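Local coordinates for protein SAM-dependent O-methyltransferase (Leptospira interrogans, PDB 2HNK) that binds S-adenosyl-L-homocysteine and probably transfers a methyl group from S-adenosylmethionine to an oxygen of a substrate not identified here, at residues D25-L30 / K106-E111; F51-T56 / F78-P83; I67-G72 / E96-A101; D85-C90 / A138-F143. All blocks are in the same frame, centred on the assembly; numbering follows the deposited sequence.

Contact 1 (D25-L30 / K106-E111); sequences DSFLKL and KENGLE
Ser26 reaches across from helix 25-35 to the end of helix 95-107 and meets two side chains there through one hydroxyl. With OG anti to the backbone N (chi1 179°), the hydroxyl leaves the helix on the side facing residues 107 and 108. It donates a hydrogen bond to Glu107, with Ser26 OG to Glu107 OE1 at 2.8 Å; the oxygen is met on its anti side and somewhat out of the carboxylate plane. The same Ser26 OG accepts from Asn108 ND2 at 2.9 Å, a bent bond of 136° whose acceptor is tilted out of the amide plane. A small side chain able both to give and to accept suits this place. Asn108 ND2 is also bound to the backbone carbonyl of Tyr104, which ties the amide to its own helix. Phe27 follows, turning a ring edge to the other oxygen of that amide: Phe27 CE1 lies 3.5 Å from Asn108 OD1, close to the ring plane, with amide and ring nearly perpendicular. One turn on from Ser26, Lys29 runs extended to CE and bends at its last torsion (chi4 -82°), bringing NZ 2.8 Å from Glu107 OE2 on the syn lone pair. Glu107 thus spends one oxygen on a neutral donor and the other on a salt bridge. Past Asn108 the chain turns in a Schellman motif, where Gly109 takes the positive phi. The contact lies at the surface, joining helices 25-35 and 95-107, while Phe27 and Asn108 both pack inward on Leu76 of helix 73-81.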
# COMPACT_ATOMS: atom_id res chain seq x y z
N ASP C 25 -3.27 7.79 22.32
CA ASP C 25 -2.36 8.44 23.24
C ASP C 25 -1.24 7.52 23.71
O ASP C 25 -0.13 7.98 23.95
CB ASP C 25 -3.12 8.98 24.46
CG ASP C 25 -4.15 10.03 24.09
OD1 ASP C 25 -4.10 10.58 22.96
OD2 ASP C 25 -5.03 10.32 24.93
N SER C 26 -1.54 6.23 23.84
CA SER C 26 -0.54 5.24 24.21
C SER C 26 0.54 5.09 23.14
O SER C 26 1.71 4.94 23.48
CB SER C 26 -1.20 3.88 24.50
OG SER C 26 -0.23 2.91 24.84
N PHE C 27 0.15 5.12 21.87
CA PHE C 27 1.09 5.06 20.74
C PHE C 27 2.03 6.27 20.74
O PHE C 27 3.24 6.13 20.56
CB PHE C 27 0.35 5.00 19.41
CG PHE C 27 -0.29 3.67 19.08
CD1 PHE C 27 -1.00 2.95 20.05
CD2 PHE C 27 -0.24 3.18 17.78
CE1 PHE C 27 -1.61 1.73 19.73
CE2 PHE C 27 -0.86 1.97 17.45
CZ PHE C 27 -1.54 1.24 18.42
N LEU C 28 1.45 7.46 20.92
CA LEU C 28 2.21 8.70 21.03
C LEU C 28 3.19 8.63 22.20
O LEU C 28 4.35 9.01 22.07
CB LEU C 28 1.26 9.89 21.21
CG LEU C 28 1.86 11.27 21.54
CD1 LEU C 28 2.80 11.74 20.45
CD2 LEU C 28 0.75 12.29 21.78
N LYS C 29 2.69 8.13 23.33
CA LYS C 29 3.47 7.90 24.54
C LYS C 29 4.73 7.08 24.21
O LYS C 29 5.83 7.45 24.62
CB LYS C 29 2.59 7.19 25.58
CG LYS C 29 3.15 7.02 26.98
CD LYS C 29 2.09 6.33 27.85
CE LYS C 29 2.53 6.16 29.28
NZ LYS C 29 3.39 4.97 29.46
N LEU C 30 4.55 5.98 23.48
CA LEU C 30 5.66 5.12 23.06
C LEU C 30 6.71 5.86 22.22
O LEU C 30 7.91 5.68 22.42
CB LEU C 30 5.16 3.86 22.32
CG LEU C 30 6.19 2.96 21.62
CD1 LEU C 30 7.34 2.49 22.54
CD2 LEU C 30 5.53 1.77 20.95
N LYS C 106 0.65 -4.44 26.55
CA LYS C 106 -0.21 -4.57 27.72
C LYS C 106 -1.11 -3.36 27.91
O LYS C 106 -2.30 -3.51 28.17
CB LYS C 106 0.61 -4.83 28.99
CG LYS C 106 -0.21 -5.33 30.18
CD LYS C 106 0.67 -5.66 31.39
CE LYS C 106 1.55 -6.91 31.18
NZ LYS C 106 0.75 -8.17 31.08
N GLU C 107 -0.54 -2.16 27.77
CA GLU C 107 -1.30 -0.90 27.82
C GLU C 107 -2.47 -0.91 26.85
O GLU C 107 -3.52 -0.33 27.12
CB GLU C 107 -0.40 0.30 27.51
CG GLU C 107 0.36 0.85 28.70
CD GLU C 107 0.95 2.25 28.46
OE1 GLU C 107 0.46 2.96 27.55
OE2 GLU C 107 1.90 2.63 29.17
N ASN C 108 -2.29 -1.56 25.71
CA ASN C 108 -3.28 -1.56 24.66
C ASN C 108 -4.11 -2.84 24.60
O ASN C 108 -4.93 -3.01 23.70
CB ASN C 108 -2.61 -1.25 23.31
CG ASN C 108 -2.11 0.18 23.24
OD1 ASN C 108 -2.87 1.11 22.99
ND2 ASN C 108 -0.82 0.37 23.47
N GLY C 109 -3.88 -3.73 25.57
CA GLY C 109 -4.64 -4.98 25.71
C GLY C 109 -4.51 -5.93 24.53
O GLY C 109 -5.46 -6.62 24.18
N LEU C 110 -3.32 -5.96 23.93
CA LEU C 110 -3.08 -6.69 22.68
C LEU C 110 -2.21 -7.95 22.82
O LEU C 110 -1.97 -8.65 21.83
CB LEU C 110 -2.45 -5.76 21.63
CG LEU C 110 -3.31 -4.58 21.14
CD1 LEU C 110 -2.43 -3.50 20.51
CD2 LEU C 110 -4.39 -5.05 20.17
N GLU C 111 -1.74 -8.22 24.03
CA GLU C 111 -0.82 -9.35 24.28
C GLU C 111 -1.32 -10.70 23.80
O GLU C 111 -0.53 -11.52 23.32
CB GLU C 111 -0.47 -9.44 25.75
CG GLU C 111 0.53 -8.41 26.20
CD GLU C 111 0.79 -8.49 27.68
OE1 GLU C 111 1.91 -8.89 28.06
OE2 GLU C 111 -0.14 -8.19 28.45

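Contact 2 (F51-T56 / F78-P83); sequences FLNILT and FASALP
Leu52 lays its side chain against the outer end of the Phe78 ring, CD1 coming to 3.8 Å from Phe78 CZ, while CB also touches that end. The Phe78 ring also meets Phe152 and packs on Ile64, so a large flat side chain suits the space between helix 46-59 and the central sheet. Helices 46-59 and 73-81, on either side of strand 63-67 in the sequence, pack together here on one face of the Rossmann-like sheet. Thr56, one turn on from Leu52, approaches the same ring at its edge: Thr56 OG1 stands 3.2 Å from Phe78 CD2, near the ring plane. The hydroxyl is turned back beside its own backbone N (chi1 -61°), and from there Thr56 OG1 donates to Leu52 O at 2.9 Å. That carbonyl also takes the helical bond from Thr56 N, the two donors arriving from opposite faces of its plane. Ala81 marks the closest approach of the two backbones, its CA 5.2 Å from the CA of Asn53, and its small methyl fits between Thr56 and the Asn53 amide, with Ala81 CB 3.4 Å from Asn53 ND2. This nitrogen donates to a water, which bonds weakly to Ser80 O. No direct polar bond joins the two segments; the Thr56 hydroxyl is satisfied within its own helix and lies against the ring edge, consistent with a weak attraction to the ring hydrogens.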
# COMPACT_ATOMS: atom_id res chain seq x y z
N PHE C 51 0.09 3.09 7.41
CA PHE C 51 0.31 2.39 6.16
C PHE C 51 0.33 0.87 6.40
O PHE C 51 -0.34 0.12 5.70
CB PHE C 51 1.60 2.90 5.53
CG PHE C 51 1.90 2.33 4.16
CD1 PHE C 51 0.98 2.46 3.11
CD2 PHE C 51 3.12 1.71 3.91
CE1 PHE C 51 1.27 1.95 1.86
CE2 PHE C 51 3.42 1.20 2.65
CZ PHE C 51 2.48 1.33 1.62
N LEU C 52 1.09 0.44 7.41
CA LEU C 52 1.15 -0.97 7.81
C LEU C 52 -0.23 -1.47 8.27
O LEU C 52 -0.65 -2.56 7.92
CB LEU C 52 2.20 -1.19 8.91
CG LEU C 52 3.66 -0.78 8.61
CD1 LEU C 52 4.55 -0.98 9.84
CD2 LEU C 52 4.23 -1.50 7.40
N ASN C 53 -0.92 -0.63 9.04
CA ASN C 53 -2.27 -0.91 9.49
C ASN C 53 -3.21 -1.21 8.32
O ASN C 53 -3.79 -2.29 8.25
CB ASN C 53 -2.79 0.23 10.37
CG ASN C 53 -4.09 -0.11 11.08
OD1 ASN C 53 -5.15 -0.12 10.47
ND2 ASN C 53 -4.01 -0.37 12.38
N ILE C 54 -3.33 -0.28 7.37
CA ILE C 54 -4.23 -0.45 6.23
C ILE C 54 -3.86 -1.67 5.37
O ILE C 54 -4.73 -2.43 4.95
CB ILE C 54 -4.40 0.86 5.39
CG1 ILE C 54 -5.74 0.86 4.66
CG2 ILE C 54 -3.27 1.08 4.40
CD1 ILE C 54 -6.75 1.80 5.24
N LEU C 55 -2.56 -1.85 5.13
CA LEU C 55 -2.07 -2.99 4.37
C LEU C 55 -2.42 -4.32 5.01
O LEU C 55 -2.75 -5.28 4.32
CB LEU C 55 -0.56 -2.89 4.18
CG LEU C 55 0.08 -2.51 2.83
CD1 LEU C 55 -0.81 -1.75 1.86
CD2 LEU C 55 1.40 -1.76 3.09
N THR C 56 -2.35 -4.39 6.34
CA THR C 56 -2.72 -5.61 7.06
C THR C 56 -4.19 -5.95 6.82
O THR C 56 -4.52 -7.09 6.53
CB THR C 56 -2.42 -5.48 8.57
OG1 THR C 56 -1.01 -5.27 8.74
CG2 THR C 56 -2.84 -6.73 9.34
N PHE C 78 0.42 -3.52 13.64
CA PHE C 78 -0.00 -4.82 13.14
C PHE C 78 -1.02 -5.48 14.07
O PHE C 78 -2.04 -5.97 13.59
CB PHE C 78 1.19 -5.77 12.96
CG PHE C 78 2.09 -5.41 11.81
CD1 PHE C 78 3.44 -5.13 12.03
CD2 PHE C 78 1.60 -5.35 10.51
CE1 PHE C 78 4.29 -4.80 10.97
CE2 PHE C 78 2.43 -5.01 9.45
CZ PHE C 78 3.79 -4.74 9.68
N ALA C 79 -0.74 -5.49 15.37
CA ALA C 79 -1.58 -6.18 16.35
C ALA C 79 -2.99 -5.60 16.43
O ALA C 79 -3.95 -6.36 16.50
CB ALA C 79 -0.92 -6.22 17.74
N SER C 80 -3.10 -4.27 16.40
CA SER C 80 -4.42 -3.64 16.39
C SER C 80 -5.15 -3.73 15.05
O SER C 80 -6.38 -3.65 15.02
CB SER C 80 -4.38 -2.19 16.89
OG SER C 80 -3.19 -1.55 16.53
N ALA C 81 -4.41 -3.89 13.95
CA ALA C 81 -5.03 -4.03 12.63
C ALA C 81 -5.58 -5.43 12.38
O ALA C 81 -6.56 -5.58 11.66
CB ALA C 81 -4.05 -3.66 11.53
N LEU C 82 -4.91 -6.45 12.94
CA LEU C 82 -5.35 -7.84 12.81
C LEU C 82 -6.79 -8.04 13.28
O LEU C 82 -7.25 -7.33 14.17
CB LEU C 82 -4.42 -8.78 13.59
CG LEU C 82 -3.04 -9.10 12.98
CD1 LEU C 82 -2.10 -9.62 14.05
CD2 LEU C 82 -3.14 -10.09 11.83
N PRO C 83 -7.50 -9.02 12.69
CA PRO C 83 -8.85 -9.34 13.20
C PRO C 83 -8.71 -10.01 14.57
O PRO C 83 -7.60 -10.38 14.95
CB PRO C 83 -9.40 -10.31 12.15
CG PRO C 83 -8.19 -10.94 11.55
CD PRO C 83 -7.12 -9.89 11.55
O HOH W 1 -6.45 -0.60 13.66

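Contact 3 (I67-G72 / E96-A101); sequences IGTFTG and EWTNVA. With SAH (S-adenosyl-L-homocysteine), chain O.
The indole of Trp97 receives the edge of the Phe70 ring on one face, a T-shaped pair with planes at 83° and with Phe70 CE1 3.4 Å from Trp97 CD2. At the indole's own edge lies the ribose of S-adenosyl-L-homocysteine, its O2' near the ring plane and 3.4 Å from Trp97 CZ3. One face of the Phe70 ring carries CG2 of Thr71, and at its edge, in plane, comes the ligand carboxylate atom O. Phe70 can do both jobs because its CG stands anti to the backbone N (chi1 -168°), which swings the ring back to helix 95-107 while CB stays by the ribose. The loop here joins strand 63-67 to helix 73-81 and is the glycine-containing cofactor loop of the Rossmann-like methyltransferase fold. The carbonyl of Gly68 accepts a hydrogen bond from the ligand's amino group, SAH N to Gly68 O being 3.0 Å. Asp92 OD2 accepts from the backbone N of Thr69 and Phe70 and is also hydrogen-bonded to the ligand, tying the two together. The type II' turn from Thr69 to Gly72 itself rests on the helix, with the CA of Gly72 4.2 Å from that of Ala101, a closeness that two such small residues allow. Thr71 and Val100 run side by side, CG2 of Thr71 3.9 Å from Val100 CB, whereas the Thr71 hydroxyl is hydrogen-bonded to that of Thr34.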
# COMPACT_ATOMS: atom_id res chain seq x y z
N ILE C 67 10.20 -9.27 11.79
CA ILE C 67 11.63 -9.50 12.01
C ILE C 67 12.27 -8.17 12.40
O ILE C 67 12.59 -7.34 11.53
CB ILE C 67 12.34 -10.08 10.75
CG1 ILE C 67 11.60 -11.31 10.19
CG2 ILE C 67 13.79 -10.43 11.06
CD1 ILE C 67 11.86 -11.55 8.72
N GLY C 68 12.45 -7.97 13.70
CA GLY C 68 12.96 -6.71 14.22
C GLY C 68 11.86 -5.88 14.82
O GLY C 68 11.08 -5.23 14.10
N THR C 69 11.81 -5.88 16.15
CA THR C 69 10.69 -5.31 16.90
C THR C 69 11.02 -4.03 17.66
O THR C 69 10.17 -3.14 17.74
CB THR C 69 10.09 -6.39 17.83
OG1 THR C 69 9.48 -7.38 17.01
CG2 THR C 69 9.04 -5.81 18.78
N PHE C 70 12.23 -3.96 18.23
CA PHE C 70 12.68 -2.77 18.97
C PHE C 70 11.66 -2.44 20.07
O PHE C 70 11.19 -3.36 20.75
CB PHE C 70 12.92 -1.60 17.99
CG PHE C 70 13.64 -0.42 18.58
CD1 PHE C 70 14.68 -0.58 19.49
CD2 PHE C 70 13.30 0.87 18.18
CE1 PHE C 70 15.35 0.52 20.03
CE2 PHE C 70 13.97 1.98 18.71
CZ PHE C 70 14.99 1.80 19.63
N THR C 71 11.31 -1.16 20.24
CA THR C 71 10.40 -0.76 21.32
C THR C 71 8.91 -0.98 20.99
O THR C 71 8.03 -0.65 21.80
CB THR C 71 10.64 0.69 21.78
OG1 THR C 71 10.61 1.56 20.65
CG2 THR C 71 11.99 0.81 22.49
N GLY C 72 8.64 -1.51 19.80
CA GLY C 72 7.35 -2.11 19.48
C GLY C 72 6.29 -1.36 18.69
O GLY C 72 5.17 -1.86 18.57
N GLU C 96 15.75 -6.05 26.56
CA GLU C 96 15.57 -4.69 27.03
C GLU C 96 14.51 -3.92 26.24
O GLU C 96 13.59 -3.35 26.83
CB GLU C 96 16.91 -3.94 26.98
CG GLU C 96 16.82 -2.50 27.47
CD GLU C 96 18.18 -1.81 27.55
OE1 GLU C 96 19.03 -2.06 26.67
OE2 GLU C 96 18.38 -1.01 28.48
N TRP C 97 14.63 -3.92 24.92
CA TRP C 97 13.73 -3.14 24.07
C TRP C 97 12.37 -3.77 23.92
O TRP C 97 11.36 -3.07 23.87
CB TRP C 97 14.35 -2.89 22.70
CG TRP C 97 15.52 -1.98 22.78
CD1 TRP C 97 15.71 -0.96 23.69
CD2 TRP C 97 16.65 -1.96 21.92
NE1 TRP C 97 16.91 -0.33 23.44
CE2 TRP C 97 17.50 -0.92 22.36
CE3 TRP C 97 17.03 -2.72 20.81
CZ2 TRP C 97 18.71 -0.62 21.73
CZ3 TRP C 97 18.24 -2.42 20.18
CH2 TRP C 97 19.07 -1.38 20.64
N THR C 98 12.32 -5.10 23.88
CA THR C 98 11.05 -5.79 23.80
C THR C 98 10.31 -5.75 25.14
O THR C 98 9.09 -5.96 25.19
CB THR C 98 11.16 -7.22 23.22
OG1 THR C 98 11.99 -8.03 24.05
CG2 THR C 98 11.74 -7.16 21.80
N ASN C 99 11.03 -5.45 26.23
CA ASN C 99 10.40 -5.13 27.50
C ASN C 99 9.60 -3.83 27.44
O ASN C 99 8.54 -3.71 28.09
CB ASN C 99 11.42 -5.10 28.65
CG ASN C 99 11.79 -6.49 29.13
OD1 ASN C 99 11.08 -7.46 28.87
ND2 ASN C 99 12.92 -6.60 29.84
N VAL C 100 10.10 -2.85 26.68
CA VAL C 100 9.35 -1.62 26.40
C VAL C 100 8.15 -1.95 25.50
O VAL C 100 7.03 -1.51 25.77
CB VAL C 100 10.21 -0.52 25.74
CG1 VAL C 100 9.39 0.79 25.55
CG2 VAL C 100 11.47 -0.25 26.55
N ALA C 101 8.38 -2.73 24.44
CA ALA C 101 7.31 -3.18 23.55
C ALA C 101 6.15 -3.80 24.34
O ALA C 101 5.01 -3.35 24.20
CB ALA C 101 7.83 -4.15 22.51
N SAH O . 10.03 -2.39 13.97
CA SAH O . 10.65 -1.47 14.98
CB SAH O . 12.03 -1.03 14.50
CG SAH O . 13.04 -2.18 14.39
SD SAH O . 14.70 -1.57 14.78
C SAH O . 9.77 -0.26 15.33
O SAH O . 10.09 0.52 16.24
OXT SAH O . 8.72 -0.03 14.74
C5' SAH O . 15.51 -3.18 14.56
C4' SAH O . 15.39 -4.15 15.73
O4' SAH O . 15.83 -5.42 15.31
C3' SAH O . 16.26 -3.75 16.92
O3' SAH O . 15.45 -3.71 18.07
C2' SAH O . 17.29 -4.84 17.07
O2' SAH O . 17.46 -5.18 18.43
C1' SAH O . 16.69 -6.00 16.28
N9 SAH O . 17.69 -6.89 15.66
C8 SAH O . 18.97 -6.60 15.25
N7 SAH O . 19.53 -7.74 14.75
C5 SAH O . 18.63 -8.74 14.84
C6 SAH O . 18.67 -10.09 14.49
N6 SAH O . 19.75 -10.63 13.95
N1 SAH O . 17.56 -10.89 14.72
C2 SAH O . 16.42 -10.36 15.29
N3 SAH O . 16.38 -9.02 15.63
C4 SAH O . 17.47 -8.23 15.42

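Contact 4 (D85-C90 / A138-F143); sequences DGKILC and ASDFAF
Polar bonds between Lys87 and Asp140 form the first of two kinds of interaction joining strand 87-92 to the loop that leads from helix 121-130 into strand 148-153 of the Rossmann-like fold. The lysine stretches out fully beyond CG, and Lys87 NZ donates to the backbone Asp140 O at 2.7 Å, tilted 18° from the carbonyl plane. The carboxylate of the same residue adds a longer salt bridge, Lys87 NZ to Asp140 OD1 at 3.3 Å. A water takes a further bond from Lys87 NZ and reaches Asp140 OD2 weakly. A long flexible cation suits this place because it must span from the strand to a loop that offers both a carbonyl and a negative charge. The second kind is aromatic. Phe141, whose CG is anti to its backbone N (chi1 173°), sends its ring over the strand. Leu89 CB sits over one face, 3.9 Å from the ring centroid, in a CH-pi contact displaced toward the rim. The edge of the ring meets the backbone instead, with Phe141 CE1 3.4 Å from Lys87 O. Phe115 of strand 114-118 and Ile65 of strand 63-67 also touch this ring, which therefore lies against three neighbouring strands. A buried phenylalanine beside an exposed aspartate thus anchors the loop doubly: the ring supplies apolar contact with the sheet, while the stem of Lys87 carries its charge outward to the carboxylate and water.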
# COMPACT_ATOMS: atom_id res chain seq x y z
N ASP C 85 -9.14 -12.82 15.62
CA ASP C 85 -8.48 -14.13 15.51
C ASP C 85 -7.14 -14.08 14.77
O ASP C 85 -6.60 -15.11 14.37
CB ASP C 85 -9.43 -15.15 14.85
CG ASP C 85 -9.80 -14.77 13.42
OD1 ASP C 85 -9.71 -13.57 13.06
OD2 ASP C 85 -10.20 -15.67 12.65
N GLY C 86 -6.60 -12.87 14.58
CA GLY C 86 -5.34 -12.68 13.89
C GLY C 86 -4.21 -12.62 14.90
O GLY C 86 -4.39 -12.12 16.02
N LYS C 87 -3.04 -13.13 14.51
CA LYS C 87 -1.89 -13.21 15.41
C LYS C 87 -0.57 -12.78 14.76
O LYS C 87 -0.38 -12.96 13.56
CB LYS C 87 -1.77 -14.62 15.98
CG LYS C 87 -2.97 -15.03 16.82
CD LYS C 87 -3.07 -16.55 16.94
CE LYS C 87 -4.36 -16.94 17.64
NZ LYS C 87 -4.29 -18.36 18.09
N ILE C 88 0.34 -12.22 15.57
CA ILE C 88 1.67 -11.80 15.10
C ILE C 88 2.81 -12.39 15.95
O ILE C 88 2.75 -12.34 17.18
CB ILE C 88 1.80 -10.23 14.99
CG1 ILE C 88 3.23 -9.81 14.61
CG2 ILE C 88 1.34 -9.54 16.27
CD1 ILE C 88 3.40 -8.32 14.32
N LEU C 89 3.81 -12.97 15.29
CA LEU C 89 5.06 -13.33 15.95
C LEU C 89 6.13 -12.25 15.73
O LEU C 89 6.40 -11.86 14.60
CB LEU C 89 5.58 -14.69 15.46
CG LEU C 89 7.00 -15.12 15.87
CD1 LEU C 89 7.12 -15.33 17.37
CD2 LEU C 89 7.43 -16.38 15.14
N CYS C 90 6.71 -11.79 16.84
CA CYS C 90 7.78 -10.80 16.83
C CYS C 90 9.13 -11.42 17.16
O CYS C 90 9.26 -12.14 18.15
CB CYS C 90 7.48 -9.71 17.85
SG CYS C 90 6.06 -8.72 17.44
N ALA C 138 5.40 -20.79 19.40
CA ALA C 138 4.58 -20.66 18.19
C ALA C 138 3.31 -21.52 18.23
O ALA C 138 2.55 -21.58 17.25
CB ALA C 138 5.40 -20.96 16.94
N SER C 139 3.09 -22.19 19.36
CA SER C 139 1.89 -22.99 19.54
C SER C 139 0.65 -22.11 19.39
O SER C 139 0.53 -21.05 20.03
CB SER C 139 1.90 -23.67 20.92
OG SER C 139 0.68 -24.37 21.14
N ASP C 140 -0.25 -22.55 18.50
CA ASP C 140 -1.50 -21.85 18.17
C ASP C 140 -1.27 -20.58 17.32
O ASP C 140 -2.18 -19.76 17.16
CB ASP C 140 -2.34 -21.56 19.42
CG ASP C 140 -3.83 -21.50 19.12
OD1 ASP C 140 -4.24 -21.69 17.95
OD2 ASP C 140 -4.62 -21.26 20.07
N PHE C 141 -0.07 -20.45 16.78
CA PHE C 141 0.26 -19.40 15.81
C PHE C 141 0.38 -20.05 14.43
O PHE C 141 -0.61 -20.13 13.70
CB PHE C 141 1.54 -18.65 16.21
CG PHE C 141 2.03 -17.66 15.19
CD1 PHE C 141 1.36 -16.46 14.97
CD2 PHE C 141 3.19 -17.92 14.45
CE1 PHE C 141 1.83 -15.54 14.02
CE2 PHE C 141 3.65 -17.02 13.50
CZ PHE C 141 2.97 -15.82 13.29
N ALA C 142 1.57 -20.56 14.11
CA ALA C 142 1.83 -21.21 12.82
C ALA C 142 3.22 -21.84 12.82
O ALA C 142 4.05 -21.50 13.66
CB ALA C 142 1.69 -20.22 11.66
N PHE C 143 3.47 -22.74 11.87
CA PHE C 143 4.79 -23.33 11.66
C PHE C 143 4.90 -24.00 10.30
O PHE C 143 3.89 -24.23 9.64
CB PHE C 143 5.18 -24.30 12.79
CG PHE C 143 4.37 -25.55 12.82
CD1 PHE C 143 4.84 -26.71 12.20
CD2 PHE C 143 3.15 -25.59 13.47
CE1 PHE C 143 4.09 -27.89 12.22
CE2 PHE C 143 2.39 -26.76 13.51
CZ PHE C 143 2.86 -27.91 12.88
O HOH W 2 -3.76 -18.06 20.68

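The contacts are spread over the parallel part of the sheet and its helices and loops, and contact 3 alone touches the bound S-adenosyl-L-homocysteine. Contact 1 shares helix 95-107 with it; Leu30 CD1 lies 3.3 Å from Thr71 O, so helix 25-35 backs the cofactor loop. Contact 2 adjoins contact 1 through Phe27 CZ and Ser80 OG, 3.8 Å apart, and its Leu52 side chain comes within about 4 Å of that of Ser74, a ligand-binding residue. Contact 4 meets contact 2 where Phe78 CB is 3.6 Å from Ile88 CD1, and meets contact 3 where Thr69 OG1 is 3.2 Å from Cys90 CB. The side chain of Ile88 is about 9 Å from the ligand.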